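Long-range contact in uncharacterized conserved protein of COG5135 (Nostoc punctiforme, PDB 2I51), which binds flavin mononucleotide and is related to pyridoxamine 5'-phosphate oxidases, although its own substrate and reaction are not established: residues R56-T61 with P153-L158. Residues are numbered along the deposited sequence; the frame is centred on the assembly and turned at random.
With FMN (flavin mononucleotide), chain C; EDO (1,2-ethanediol), chain N.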
loop_
_atom_site.group_PDB
_atom_site.type_symbol
_atom_site.label_atom_id
_atom_site.label_comp_id
_atom_site.label_asym_id
_atom_site.label_seq_id
_atom_site.Cartn_x
_atom_site.Cartn_y
_atom_site.Cartn_z
ATOM N N ARG A 56 15.411 -5.461 -1.989
ATOM C CA ARG A 56 15.348 -5.846 -3.408
ATOM C C ARG A 56 13.955 -6.192 -3.847
ATOM O O ARG A 56 13.225 -6.937 -3.175
ATOM C CB ARG A 56 16.228 -7.087 -3.678
ATOM C CG ARG A 56 17.631 -6.950 -3.340
ATOM C CD ARG A 56 18.447 -8.110 -3.932
ATOM N NE ARG A 56 17.981 -9.409 -3.483
ATOM C CZ ARG A 56 18.415 -10.579 -3.940
ATOM N NH1 ARG A 56 19.397 -10.666 -4.861
ATOM N NH2 ARG A 56 17.854 -11.696 -3.494
ATOM N N PHE A 57 13.600 -5.685 -5.046
ATOM C CA PHE A 57 12.389 -6.049 -5.750
ATOM C C PHE A 57 12.763 -6.157 -7.239
ATOM O O PHE A 57 13.840 -5.675 -7.648
ATOM C CB PHE A 57 11.353 -4.946 -5.605
ATOM C CG PHE A 57 11.118 -4.540 -4.185
ATOM C CD1 PHE A 57 10.220 -5.229 -3.429
ATOM C CD2 PHE A 57 11.809 -3.507 -3.632
ATOM C CE1 PHE A 57 10.024 -4.889 -2.104
ATOM C CE2 PHE A 57 11.603 -3.117 -2.325
ATOM C CZ PHE A 57 10.694 -3.846 -1.559
ATOM N N ILE A 58 11.856 -6.720 -8.019
ATOM C CA ILE A 58 11.972 -6.725 -9.473
ATOM C C ILE A 58 10.753 -6.069 -10.072
ATOM O O ILE A 58 9.660 -6.075 -9.459
ATOM C CB ILE A 58 12.165 -8.154 -10.025
ATOM C CG1 ILE A 58 10.904 -9.001 -9.927
ATOM C CG2 ILE A 58 13.388 -8.785 -9.390
ATOM C CD1 ILE A 58 11.019 -10.464 -10.461
ATOM N N THR A 59 10.933 -5.520 -11.260
ATOM C CA THR A 59 9.822 -4.930 -12.002
ATOM C C THR A 59 10.175 -4.871 -13.466
ATOM O O THR A 59 11.339 -5.036 -13.847
ATOM C CB THR A 59 9.378 -3.578 -11.432
ATOM O OG1 THR A 59 8.024 -3.302 -11.816
ATOM C CG2 THR A 59 10.321 -2.457 -11.856
ATOM N N ASP A 60 9.166 -4.660 -14.291
ATOM C CA ASP A 60 9.322 -4.569 -15.737
ATOM C C ASP A 60 9.524 -3.110 -16.157
ATOM O O ASP A 60 8.806 -2.219 -15.686
ATOM C CB ASP A 60 8.055 -5.154 -16.376
ATOM C CG ASP A 60 8.195 -5.484 -17.833
ATOM O OD1 ASP A 60 8.595 -4.630 -18.641
ATOM O OD2 ASP A 60 7.890 -6.648 -18.161
ATOM N N THR A 61 10.484 -2.843 -17.057
ATOM C CA THR A 61 10.724 -1.475 -17.546
ATOM C C THR A 61 9.489 -0.910 -18.243
ATOM O O THR A 61 9.370 0.318 -18.383
ATOM C CB THR A 61 11.881 -1.361 -18.577
ATOM O OG1 THR A 61 11.569 -2.186 -19.698
ATOM C CG2 THR A 61 13.207 -1.811 -17.996
ATOM N N PRO A 153 16.130 -7.256 -21.540
ATOM C CA PRO A 153 16.272 -5.812 -21.424
ATOM C C PRO A 153 15.208 -5.129 -20.621
ATOM O O PRO A 153 15.483 -4.094 -20.038
ATOM C CB PRO A 153 16.203 -5.326 -22.860
ATOM C CG PRO A 153 16.525 -6.486 -23.691
ATOM C CD PRO A 153 16.111 -7.696 -22.941
ATOM N N ASN A 154 14.024 -5.726 -20.498
ATOM C CA ASN A 154 12.961 -5.126 -19.723
ATOM C C ASN A 154 12.948 -5.575 -18.257
ATOM O O ASN A 154 12.066 -5.186 -17.508
ATOM C CB ASN A 154 11.607 -5.378 -20.343
ATOM C CG ASN A 154 11.296 -6.845 -20.561
ATOM O OD1 ASN A 154 12.079 -7.564 -21.200
ATOM N ND2 ASN A 154 10.135 -7.285 -20.116
ATOM N N PHE A 155 13.911 -6.387 -17.859
ATOM C CA PHE A 155 14.069 -6.740 -16.449
ATOM C C PHE A 155 14.804 -5.681 -15.670
ATOM O O PHE A 155 15.934 -5.324 -16.033
ATOM C CB PHE A 155 14.896 -8.023 -16.346
ATOM C CG PHE A 155 15.170 -8.429 -14.916
ATOM C CD1 PHE A 155 14.146 -8.947 -14.107
ATOM C CD2 PHE A 155 16.453 -8.357 -14.375
ATOM C CE1 PHE A 155 14.395 -9.313 -12.799
ATOM C CE2 PHE A 155 16.681 -8.687 -13.055
ATOM C CZ PHE A 155 15.674 -9.193 -12.280
ATOM N N CYS A 156 14.194 -5.218 -14.554
ATOM C CA CYS A 156 14.830 -4.310 -13.641
ATOM C C CYS A 156 14.923 -4.887 -12.258
ATOM O O CYS A 156 14.004 -5.558 -11.766
ATOM C CB CYS A 156 13.973 -3.093 -13.452
ATOM S SG CYS A 156 13.698 -2.179 -14.904
ATOM N N LEU A 157 16.048 -4.600 -11.621
ATOM C CA LEU A 157 16.225 -4.734 -10.166
ATOM C C LEU A 157 15.896 -3.343 -9.578
ATOM O O LEU A 157 16.368 -2.318 -10.011
ATOM C CB LEU A 157 17.665 -5.112 -9.801
ATOM C CG LEU A 157 18.011 -5.074 -8.299
ATOM C CD1 LEU A 157 17.181 -6.039 -7.460
ATOM C CD2 LEU A 157 19.524 -5.387 -8.128
ATOM N N LEU A 158 15.021 -3.341 -8.607
ATOM C CA LEU A 158 14.610 -2.112 -7.898
ATOM C C LEU A 158 15.098 -2.223 -6.462
ATOM O O LEU A 158 14.790 -3.221 -5.771
ATOM C CB LEU A 158 13.108 -1.961 -8.018
ATOM C CG LEU A 158 12.467 -0.804 -7.311
ATOM C CD1 LEU A 158 13.033 0.518 -7.856
ATOM C CD2 LEU A 158 10.919 -0.907 -7.526
HETATM N N1 FMN C . 4.690 -6.167 -9.856
HETATM C C2 FMN C . 6.016 -5.979 -9.983
HETATM O O2 FMN C . 6.488 -5.152 -10.769
HETATM N N3 FMN C . 6.882 -6.688 -9.175
HETATM C C4 FMN C . 6.454 -7.607 -8.263
HETATM O O4 FMN C . 7.256 -8.154 -7.419
HETATM C C4A FMN C . 5.090 -7.811 -8.122
HETATM N N5 FMN C . 4.597 -8.750 -7.232
HETATM C C5A FMN C . 3.196 -8.762 -6.995
HETATM C C6 FMN C . 2.694 -9.604 -6.027
HETATM C C7 FMN C . 1.319 -9.693 -5.755
HETATM C C7M FMN C . 0.834 -10.422 -4.530
HETATM C C8 FMN C . 0.467 -8.930 -6.553
HETATM C C8M FMN C . -1.003 -8.786 -6.138
HETATM C C9 FMN C . 0.972 -8.091 -7.549
HETATM C C9A FMN C . 2.335 -8.038 -7.802
HETATM N N10 FMN C . 2.857 -7.238 -8.792
HETATM C C10 FMN C . 4.201 -7.067 -8.927
HETATM C "C1'" FMN C . 1.952 -6.535 -9.798
HETATM C "C2'" FMN C . 1.786 -5.082 -9.336
HETATM O "O2'" FMN C . 0.997 -5.017 -8.122
HETATM C "C3'" FMN C . 1.203 -4.153 -10.419
HETATM O "O3'" FMN C . 0.003 -4.738 -10.884
HETATM C "C4'" FMN C . 2.221 -4.081 -11.576
HETATM O "O4'" FMN C . 3.585 -3.983 -11.155
HETATM C "C5'" FMN C . 1.905 -2.819 -12.375
HETATM O "O5'" FMN C . 2.027 -1.689 -11.520
HETATM P P FMN C . 2.330 -0.268 -12.123
HETATM O O1P FMN C . 3.714 -0.192 -12.660
HETATM O O2P FMN C . 1.285 -0.062 -13.265
HETATM O O3P FMN C . 2.025 0.737 -11.060
HETATM C C1 EDO N . 7.941 3.204 -17.866
HETATM O O1 EDO N . 6.805 3.748 -17.193
HETATM C C2 EDO N . 7.444 2.459 -19.079
HETATM O O2 EDO N . 8.447 2.492 -20.096
#
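F57 to D60 pair antiparallel with F155 to L158, the strand axes 4.6 Å apart, and F57–L158 and T59–C156 are the hydrogen-bonded pairs. F57 N lies 2.8 Å from L158 O, and C156 N is 2.9 Å from T59 O. T61 N extends the pairing past the strand end by bonding to N154 O.

On one face, I58 CG2 meets the F155 ring obliquely, 3.6 Å from CE1. F155 CG is anti to the backbone N (chi1 177°), which brings the ring's CE1 up against I58. L157 CD1 rests near F57 O and R56 CB. Beyond the strand end, N154 reaches the D60 carboxylate: ND2 donates to OD2 at 3.0 Å, from above the carboxylate plane. R62 forms a salt bridge with the same OD2, and F125 O takes a second bond from ND2.

On the other face, T59 CG2 packs 4.0 Å from C156 CB. T59 OG1 donates to FMN O2 at 2.6 Å and also bonds K65. The backbone carbonyl of I58 accepts FMN N3-H almost straight (2.9 Å from O to N3, 176°). The I58 carbonyl and the T59 hydroxyl thus hold the N3 and O2 side of the flavin's pyrimidine ring. I58 and T59 are part of the FMN pocket.

M113 of helix 107-116 covers I58 and F155, while W114 and F125 meet the F155 ring edge-to-face. L96 of strand 86-97 packs against T59, C156 and L158 on the opposite face, and L94 against L158.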